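Local atomic coordinates of suppressor protein MPT5 (Saccharomyces cerevisiae, PDB entry 5BZ1), a protein that binds short sequence elements in the 3'-untranslated regions of target mRNAs and regulates them after transcription, repressing expression of HO. Residues S101-I106 / N142-K147; L209-F214 / K251-V256. All blocks are in the same frame, centred on the assembly; numbering follows the deposited sequence.

Interaction 1 of 2, residues S101-I106 / N142-K147; sequences SLQKII and NHVIQK. With nucleotides of chain B.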
loop_
_atom_site.group_PDB
_atom_site.type_symbol
_atom_site.label_atom_id
_atom_site.label_comp_id
_atom_site.label_asym_id
_atom_site.label_seq_id
_atom_site.Cartn_x
_atom_site.Cartn_y
_atom_site.Cartn_z
ATOM N N SER A 101 6.043 -20.152 9.002
ATOM C CA SER A 101 6.596 -21.209 8.162
ATOM C C SER A 101 6.568 -20.825 6.683
ATOM O O SER A 101 7.569 -20.955 5.982
ATOM C CB SER A 101 5.814 -22.509 8.366
ATOM O OG SER A 101 5.896 -22.965 9.700
ATOM N N LEU A 102 5.416 -20.350 6.215
ATOM C CA LEU A 102 5.228 -20.047 4.799
ATOM C C LEU A 102 6.048 -18.838 4.340
ATOM O O LEU A 102 6.581 -18.834 3.224
ATOM C CB LEU A 102 3.741 -19.860 4.478
ATOM C CG LEU A 102 3.380 -19.767 2.997
ATOM C CD1 LEU A 102 4.070 -20.880 2.234
ATOM C CD2 LEU A 102 1.875 -19.853 2.800
ATOM N N GLN A 103 6.154 -17.823 5.196
ATOM C CA GLN A 103 6.996 -16.665 4.903
ATOM C C GLN A 103 8.441 -17.102 4.669
ATOM O O GLN A 103 9.100 -16.629 3.742
ATOM C CB GLN A 103 6.950 -15.652 6.051
ATOM C CG GLN A 103 5.663 -14.844 6.159
ATOM C CD GLN A 103 5.591 -14.059 7.455
ATOM O OE1 GLN A 103 6.461 -13.238 7.747
ATOM N NE2 GLN A 103 4.552 -14.316 8.249
ATOM N N LYS A 104 8.927 -18.004 5.518
ATOM C CA LYS A 104 10.294 -18.507 5.404
ATOM C C LYS A 104 10.475 -19.321 4.124
ATOM O O LYS A 104 11.485 -19.188 3.430
ATOM C CB LYS A 104 10.662 -19.358 6.623
ATOM C CG LYS A 104 12.119 -19.805 6.645
ATOM C CD LYS A 104 13.064 -18.606 6.574
ATOM C CE LYS A 104 14.529 -19.035 6.524
ATOM N NZ LYS A 104 15.007 -19.597 7.813
ATOM N N ILE A 105 9.486 -20.158 3.817
ATOM C CA ILE A 105 9.517 -20.977 2.608
ATOM C C ILE A 105 9.597 -20.106 1.353
ATOM O O ILE A 105 10.461 -20.318 0.498
ATOM C CB ILE A 105 8.296 -21.914 2.534
ATOM C CG1 ILE A 105 8.400 -23.001 3.609
ATOM C CG2 ILE A 105 8.183 -22.554 1.156
ATOM C CD1 ILE A 105 7.163 -23.875 3.732
ATOM N N ILE A 106 8.698 -19.130 1.253
ATOM C CA ILE A 106 8.716 -18.171 0.151
ATOM C C ILE A 106 10.058 -17.447 0.087
ATOM O O ILE A 106 10.616 -17.245 -0.992
ATOM C CB ILE A 106 7.582 -17.127 0.297
ATOM C CG1 ILE A 106 6.217 -17.790 0.117
ATOM C CG2 ILE A 106 7.745 -15.987 -0.707
ATOM C CD1 ILE A 106 5.060 -16.945 0.609
ATOM N N ASN A 142 -1.879 -11.481 5.896
ATOM C CA ASN A 142 -1.411 -10.316 5.149
ATOM C C ASN A 142 0.115 -10.288 5.039
ATOM O O ASN A 142 0.664 -9.701 4.109
ATOM C CB ASN A 142 -1.956 -9.006 5.742
ATOM C CG ASN A 142 -1.145 -8.515 6.934
ATOM O OD1 ASN A 142 -0.220 -7.713 6.784
ATOM N ND2 ASN A 142 -1.495 -8.987 8.127
ATOM N N HIS A 143 0.792 -10.941 5.979
ATOM C CA HIS A 143 2.248 -11.023 5.943
ATOM C C HIS A 143 2.724 -11.957 4.828
ATOM O O HIS A 143 3.771 -11.722 4.213
ATOM C CB HIS A 143 2.799 -11.482 7.298
ATOM C CG HIS A 143 2.515 -10.533 8.419
ATOM N ND1 HIS A 143 3.147 -9.309 8.540
ATOM C CD2 HIS A 143 1.676 -10.620 9.476
ATOM C CE1 HIS A 143 2.704 -8.690 9.613
ATOM N NE2 HIS A 143 1.804 -9.466 10.204
ATOM N N VAL A 144 1.956 -13.016 4.581
ATOM C CA VAL A 144 2.247 -13.935 3.486
ATOM C C VAL A 144 2.050 -13.248 2.130
ATOM O O VAL A 144 2.882 -13.382 1.229
ATOM C CB VAL A 144 1.385 -15.214 3.572
ATOM C CG1 VAL A 144 1.545 -16.063 2.314
ATOM C CG2 VAL A 144 1.751 -16.025 4.816
ATOM N N ILE A 145 0.948 -12.513 1.985
ATOM C CA ILE A 145 0.691 -11.777 0.748
ATOM C C ILE A 145 1.809 -10.763 0.499
ATOM O O ILE A 145 2.311 -10.641 -0.619
ATOM C CB ILE A 145 -0.676 -11.058 0.763
ATOM C CG1 ILE A 145 -1.813 -12.056 0.977
ATOM C CG2 ILE A 145 -0.888 -10.284 -0.535
ATOM C CD1 ILE A 145 -1.877 -13.150 -0.087
ATOM N N GLN A 146 2.205 -10.046 1.547
ATOM C CA GLN A 146 3.277 -9.061 1.426
ATOM C C GLN A 146 4.607 -9.714 1.053
ATOM O O GLN A 146 5.388 -9.149 0.290
ATOM C CB GLN A 146 3.423 -8.243 2.713
ATOM C CG GLN A 146 2.289 -7.249 2.957
ATOM C CD GLN A 146 2.534 -6.367 4.167
ATOM O OE1 GLN A 146 3.555 -5.684 4.254
ATOM N NE2 GLN A 146 1.596 -6.378 5.108
ATOM N N LYS A 147 4.863 -10.900 1.595
ATOM C CA LYS A 147 6.087 -11.621 1.273
ATOM C C LYS A 147 6.105 -11.998 -0.213
ATOM O O LYS A 147 7.129 -11.846 -0.879
ATOM C CB LYS A 147 6.237 -12.862 2.162
ATOM C CG LYS A 147 7.550 -13.603 1.990
ATOM C CD LYS A 147 8.753 -12.766 2.419
ATOM C CE LYS A 147 8.840 -12.630 3.933
ATOM N NZ LYS A 147 10.115 -11.987 4.373
ATOM P P U B 6 2.130 -1.839 14.843
ATOM O OP1 U B 6 1.466 -0.994 15.872
ATOM O OP2 U B 6 3.598 -2.092 14.930
ATOM O "O5'" U B 6 1.402 -3.256 14.784
ATOM C "C5'" U B 6 -0.013 -3.366 14.899
ATOM C "C4'" U B 6 -0.501 -4.740 14.505
ATOM O "O4'" U B 6 -0.836 -4.749 13.090
ATOM C "C3'" U B 6 0.498 -5.881 14.718
ATOM O "O3'" U B 6 -0.206 -7.060 15.110
ATOM C "C2'" U B 6 1.081 -6.081 13.320
ATOM O "O2'" U B 6 1.610 -7.370 13.078
ATOM C "C1'" U B 6 -0.133 -5.795 12.443
ATOM N N1 U B 6 0.193 -5.380 11.069
ATOM C C2 U B 6 -0.061 -6.295 10.061
ATOM O O2 U B 6 -0.533 -7.396 10.290
ATOM N N3 U B 6 0.260 -5.882 8.785
ATOM C C4 U B 6 0.798 -4.659 8.428
ATOM O O4 U B 6 1.036 -4.426 7.239
ATOM C C5 U B 6 1.028 -3.769 9.532
ATOM C C6 U B 6 0.728 -4.144 10.787
ATOM P P U B 7 0.132 -7.779 16.512
ATOM O OP1 U B 7 -0.858 -8.868 16.742
ATOM O OP2 U B 7 0.272 -6.713 17.540
ATOM O "O5'" U B 7 1.561 -8.452 16.267
ATOM C "C5'" U B 7 2.267 -9.097 17.325
ATOM C "C4'" U B 7 3.761 -9.125 17.082
ATOM O "O4'" U B 7 4.093 -10.234 16.199
ATOM C "C3'" U B 7 4.349 -7.870 16.431
ATOM O "O3'" U B 7 5.674 -7.653 16.931
ATOM C "C2'" U B 7 4.430 -8.274 14.962
ATOM O "O2'" U B 7 5.362 -7.542 14.195
ATOM C "C1'" U B 7 4.814 -9.746 15.084
ATOM N N1 U B 7 4.491 -10.574 13.912
ATOM C C2 U B 7 5.537 -10.920 13.070
ATOM O O2 U B 7 6.685 -10.549 13.254
ATOM N N3 U B 7 5.198 -11.705 11.994
ATOM C C4 U B 7 3.939 -12.182 11.688
ATOM O O4 U B 7 3.797 -12.881 10.682
ATOM C C5 U B 7 2.912 -11.790 12.614
ATOM C C6 U B 7 3.211 -11.022 13.672
#
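Gln103 reaches across to His143 on a neighbouring, nearly parallel helix, the two axes 9.4 Å apart. Its amide is tilted only 21° from the imidazole plane, with Gln103 NE2 3.5 Å from His143 CB. The same Gln103 NE2 donates to O4 of U7 of chain B (2.9 Å, 165°) and is also hydrogen-bonded to Thr99 OG1. His143 has CG anti to its carbonyl carbon (chi1 -63°), which carries the ring away from Gln103 to the RNA. U7 C4 lies 3.5 Å above one face of the His143 ring, off-centre toward the ring's rim; Asn142 ND2 lies over the opposite face. An alanine at His143 is likely to remove the cover over the U7 base near C4, leaving that base held here mainly through the Gln103 bond to O4. Asn142 OD1 and ND2 pair with U6 of chain B, and Gln146 donates to its O4, a Pumilio-type reading of uracil. Deeper in, Val144 CG1 meets Leu102 CD2 at 3.8 Å, while Ile106 and Lys147 run past each other in opposite directions, Ile106 CG2 lying 3.6 Å from Lys147 CG. Helix 98-107 of Pumilio repeat 3 thus lies alongside helix 141-151 of repeat 4, with helix 179-189 following against Asn142 and Gln146.

Interaction 2 of 2, residues L209-F214 / K251-V256; sequences LINDQF and KFSSNV. With nucleotides of chain B.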
loop_
_atom_site.group_PDB
_atom_site.type_symbol
_atom_site.label_atom_id
_atom_site.label_comp_id
_atom_site.label_asym_id
_atom_site.label_seq_id
_atom_site.Cartn_x
_atom_site.Cartn_y
_atom_site.Cartn_z
ATOM N N LEU A 209 -14.247 5.668 -0.637
ATOM C CA LEU A 209 -12.823 5.625 -0.324
ATOM C C LEU A 209 -12.285 6.974 0.150
ATOM O O LEU A 209 -11.460 7.036 1.064
ATOM C CB LEU A 209 -12.028 5.174 -1.553
ATOM C CG LEU A 209 -12.280 3.767 -2.094
ATOM C CD1 LEU A 209 -11.400 3.489 -3.303
ATOM C CD2 LEU A 209 -12.037 2.737 -1.012
ATOM N N ILE A 210 -12.753 8.049 -0.477
ATOM C CA ILE A 210 -12.118 9.356 -0.323
ATOM C C ILE A 210 -12.147 9.934 1.097
ATOM O O ILE A 210 -11.192 10.596 1.518
ATOM C CB ILE A 210 -12.656 10.382 -1.346
ATOM C CG1 ILE A 210 -11.823 11.659 -1.279
ATOM C CG2 ILE A 210 -14.134 10.676 -1.099
ATOM C CD1 ILE A 210 -11.756 12.403 -2.559
ATOM N N ASN A 211 -13.224 9.683 1.835
ATOM C CA ASN A 211 -13.278 10.105 3.234
ATOM C C ASN A 211 -13.246 8.929 4.209
ATOM O O ASN A 211 -13.674 9.047 5.359
ATOM C CB ASN A 211 -14.498 10.990 3.515
ATOM C CG ASN A 211 -14.400 11.706 4.853
ATOM O OD1 ASN A 211 -13.366 12.292 5.184
ATOM N ND2 ASN A 211 -15.465 11.630 5.643
ATOM N N ASP A 212 -12.745 7.786 3.758
ATOM C CA ASP A 212 -12.575 6.666 4.674
ATOM C C ASP A 212 -11.275 6.837 5.460
ATOM O O ASP A 212 -10.316 7.425 4.957
ATOM C CB ASP A 212 -12.587 5.330 3.934
ATOM C CG ASP A 212 -12.328 4.157 4.859
ATOM O OD1 ASP A 212 -13.281 3.704 5.535
ATOM O OD2 ASP A 212 -11.168 3.700 4.922
ATOM N N GLN A 213 -11.254 6.332 6.691
ATOM C CA GLN A 213 -10.100 6.487 7.571
ATOM C C GLN A 213 -8.815 5.897 6.983
ATOM O O GLN A 213 -7.717 6.391 7.257
ATOM C CB GLN A 213 -10.391 5.874 8.943
ATOM C CG GLN A 213 -10.701 4.384 8.905
ATOM C CD GLN A 213 -11.081 3.831 10.262
ATOM O OE1 GLN A 213 -11.887 2.907 10.362
ATOM N NE2 GLN A 213 -10.494 4.387 11.315
ATOM N N PHE A 214 -8.956 4.846 6.179
ATOM C CA PHE A 214 -7.811 4.206 5.544
ATOM C C PHE A 214 -7.824 4.455 4.038
ATOM O O PHE A 214 -6.769 4.605 3.416
ATOM C CB PHE A 214 -7.814 2.701 5.826
ATOM C CG PHE A 214 -7.834 2.359 7.289
ATOM C CD1 PHE A 214 -6.912 2.924 8.162
ATOM C CD2 PHE A 214 -8.789 1.487 7.797
ATOM C CE1 PHE A 214 -6.936 2.619 9.516
ATOM C CE2 PHE A 214 -8.823 1.178 9.147
ATOM C CZ PHE A 214 -7.894 1.743 10.009
ATOM N N LYS A 251 -12.808 15.266 7.884
ATOM C CA LYS A 251 -11.548 14.902 8.532
ATOM C C LYS A 251 -10.543 14.205 7.612
ATOM O O LYS A 251 -9.369 14.581 7.561
ATOM C CB LYS A 251 -11.822 14.007 9.741
ATOM C CG LYS A 251 -10.587 13.675 10.578
ATOM C CD LYS A 251 -10.870 12.516 11.523
ATOM C CE LYS A 251 -10.199 12.701 12.878
ATOM N NZ LYS A 251 -8.722 12.827 12.799
ATOM N N PHE A 252 -11.003 13.186 6.896
ATOM C CA PHE A 252 -10.094 12.364 6.111
ATOM C C PHE A 252 -9.882 12.894 4.693
ATOM O O PHE A 252 -8.748 13.014 4.242
ATOM C CB PHE A 252 -10.562 10.904 6.105
ATOM C CG PHE A 252 -10.712 10.312 7.484
ATOM C CD1 PHE A 252 -9.591 10.019 8.255
ATOM C CD2 PHE A 252 -11.970 10.051 8.011
ATOM C CE1 PHE A 252 -9.722 9.480 9.530
ATOM C CE2 PHE A 252 -12.113 9.512 9.283
ATOM C CZ PHE A 252 -10.987 9.226 10.045
ATOM N N SER A 253 -10.968 13.221 3.998
ATOM C CA SER A 253 -10.872 13.700 2.620
ATOM C C SER A 253 -10.166 15.057 2.491
ATOM O O SER A 253 -9.617 15.366 1.433
ATOM C CB SER A 253 -12.257 13.756 1.968
ATOM O OG SER A 253 -13.160 14.511 2.751
ATOM N N SER A 254 -10.177 15.861 3.556
ATOM C CA SER A 254 -9.499 17.162 3.536
ATOM C C SER A 254 -8.018 17.012 3.199
ATOM O O SER A 254 -7.435 17.870 2.533
ATOM C CB SER A 254 -9.661 17.907 4.867
ATOM O OG SER A 254 -9.084 17.192 5.947
ATOM N N ASN A 255 -7.420 15.912 3.653
ATOM C CA ASN A 255 -6.021 15.618 3.356
ATOM C C ASN A 255 -5.804 15.269 1.887
ATOM O O ASN A 255 -4.756 15.570 1.316
ATOM C CB ASN A 255 -5.517 14.471 4.232
ATOM C CG ASN A 255 -5.609 14.788 5.707
ATOM O OD1 ASN A 255 -4.762 15.496 6.255
ATOM N ND2 ASN A 255 -6.643 14.268 6.363
ATOM N N VAL A 256 -6.795 14.616 1.288
ATOM C CA VAL A 256 -6.730 14.257 -0.122
ATOM C C VAL A 256 -6.806 15.519 -0.982
ATOM O O VAL A 256 -6.090 15.650 -1.978
ATOM C CB VAL A 256 -7.859 13.287 -0.506
ATOM C CG1 VAL A 256 -7.778 12.922 -1.982
ATOM C CG2 VAL A 256 -7.792 12.031 0.351
ATOM P P U B 3 -5.517 14.291 14.542
ATOM O OP1 U B 3 -6.100 13.288 15.470
ATOM O OP2 U B 3 -4.212 14.912 14.894
ATOM O "O5'" U B 3 -5.394 13.644 13.089
ATOM C "C5'" U B 3 -4.556 12.527 12.844
ATOM C "C4'" U B 3 -5.324 11.413 12.180
ATOM O "O4'" U B 3 -5.914 11.872 10.938
ATOM C "C3'" U B 3 -4.518 10.189 11.779
ATOM O "O3'" U B 3 -4.279 9.332 12.881
ATOM C "C2'" U B 3 -5.386 9.561 10.694
ATOM O "O2'" U B 3 -6.437 8.798 11.269
ATOM C "C1'" U B 3 -5.995 10.801 10.022
ATOM N N1 U B 3 -5.289 11.177 8.777
ATOM C C2 U B 3 -5.676 10.529 7.613
ATOM O O2 U B 3 -6.550 9.679 7.584
ATOM N N3 U B 3 -4.996 10.904 6.481
ATOM C C4 U B 3 -3.989 11.847 6.399
ATOM O O4 U B 3 -3.468 12.074 5.303
ATOM C C5 U B 3 -3.652 12.476 7.645
ATOM C C6 U B 3 -4.295 12.133 8.772
ATOM P P G B 2 -4.747 19.604 16.209
ATOM O OP1 G B 2 -4.724 18.580 17.279
ATOM O OP2 G B 2 -3.478 20.212 15.734
ATOM O "O5'" G B 2 -5.482 18.975 14.950
ATOM C "C5'" G B 2 -6.844 18.585 15.020
ATOM C "C4'" G B 2 -7.226 17.760 13.823
ATOM O "O4'" G B 2 -7.141 18.570 12.627
ATOM C "C3'" G B 2 -6.321 16.578 13.531
ATOM O "O3'" G B 2 -6.612 15.455 14.343
ATOM C "C2'" G B 2 -6.546 16.343 12.042
ATOM O "O2'" G B 2 -7.741 15.608 11.816
ATOM C "C1'" G B 2 -6.747 17.774 11.532
ATOM N N9 G B 2 -5.512 18.341 10.955
ATOM C C8 G B 2 -4.375 18.763 11.605
ATOM N N7 G B 2 -3.464 19.208 10.781
ATOM C C5 G B 2 -4.022 19.072 9.517
ATOM C C6 G B 2 -3.505 19.386 8.233
ATOM O O6 G B 2 -2.408 19.870 7.937
ATOM N N1 G B 2 -4.420 19.086 7.232
ATOM C C2 G B 2 -5.667 18.549 7.442
ATOM N N2 G B 2 -6.412 18.325 6.350
ATOM N N3 G B 2 -6.159 18.249 8.629
ATOM C C4 G B 2 -5.287 18.534 9.614
ATOM P P A B 4 -2.911 8.498 12.994
ATOM O OP1 A B 4 -2.764 8.148 14.426
ATOM O OP2 A B 4 -1.819 9.213 12.283
ATOM O "O5'" A B 4 -3.218 7.173 12.170
ATOM C "C5'" A B 4 -4.342 6.361 12.478
ATOM C "C4'" A B 4 -4.253 5.032 11.775
ATOM O "O4'" A B 4 -4.327 5.237 10.343
ATOM C "C3'" A B 4 -2.952 4.272 11.972
ATOM O "O3'" A B 4 -2.912 3.564 13.199
ATOM C "C2'" A B 4 -2.903 3.371 10.742
ATOM O "O2'" A B 4 -3.713 2.216 10.922
ATOM C "C1'" A B 4 -3.552 4.264 9.676
ATOM N N9 A B 4 -2.560 4.950 8.823
ATOM C C8 A B 4 -1.833 6.085 9.105
ATOM N N7 A B 4 -1.027 6.444 8.132
ATOM C C5 A B 4 -1.231 5.491 7.140
ATOM C C6 A B 4 -0.673 5.313 5.856
ATOM N N6 A B 4 0.247 6.118 5.317
ATOM N N1 A B 4 -1.102 4.255 5.133
ATOM C C2 A B 4 -2.025 3.438 5.662
ATOM N N3 A B 4 -2.622 3.501 6.851
ATOM C C4 A B 4 -2.174 4.561 7.555
#
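Phe252 projects from the start of its segment toward the loop 209-214, and its atoms meet that loop one after another. Phe252 CB lies 3.3 Å from Asn211 OD1 and also close to Asp212 O. Further out, Phe252 CD2 is 3.3 Å from Asn211 O. On the other side of the ring Phe252 CD1 faces the RNA, 3.1 Å from U3 O2 of chain B, which sits at the ring edge. Gln213 CA stands over the centre of the Phe252 ring in a CH-pi contact, 11° off the normal, and at the far end Phe252 CZ touches Gln213 CB. Lys251 CD covers the opposite face. This is a junction between Pumilio repeats 6 and 7 on the RNA-binding surface of the PUF domain, where Lys251 NZ donates to O2' of G2 of chain B and Ser254 OG accepts from its N2. The backbone beside Phe252 is held by Asn211: CG anti to the backbone N (chi1 -166°) extends this side chain toward residues 251-256, where Asn211 OD1 accepts from Ser253 N on an in-plane lone pair (2.8 Å, 158°) and weakly from Phe252 N. Behind this, Ile210 CD1 packs obliquely on Val256 CG1 at 4.1 Å. Asp212 OD2 accepts from Phe214 N and Gly215 N, capping helix 215-223.

In the fold
Interactions 1 and 2 are two separate joints along one PUF domain, between Pumilio repeats 3 and 4 and between repeats 6 and 7. Their centres lie about 30 Å apart on opposite sides of the chain's centre, and their nearest atoms are about 13 Å apart, so they do not touch. What they share is the RNA strand, chain B: residues 101-106 and 142-147 hold U6 and U7, whereas 209-214 and 251-256 meet G2, U3 and A4. The protein therefore runs antiparallel to the RNA, its earlier repeats meeting the later nucleotides, as in other PUF proteins. Interaction 1 pairs two helices; interaction 2 sets a loop against the start of one.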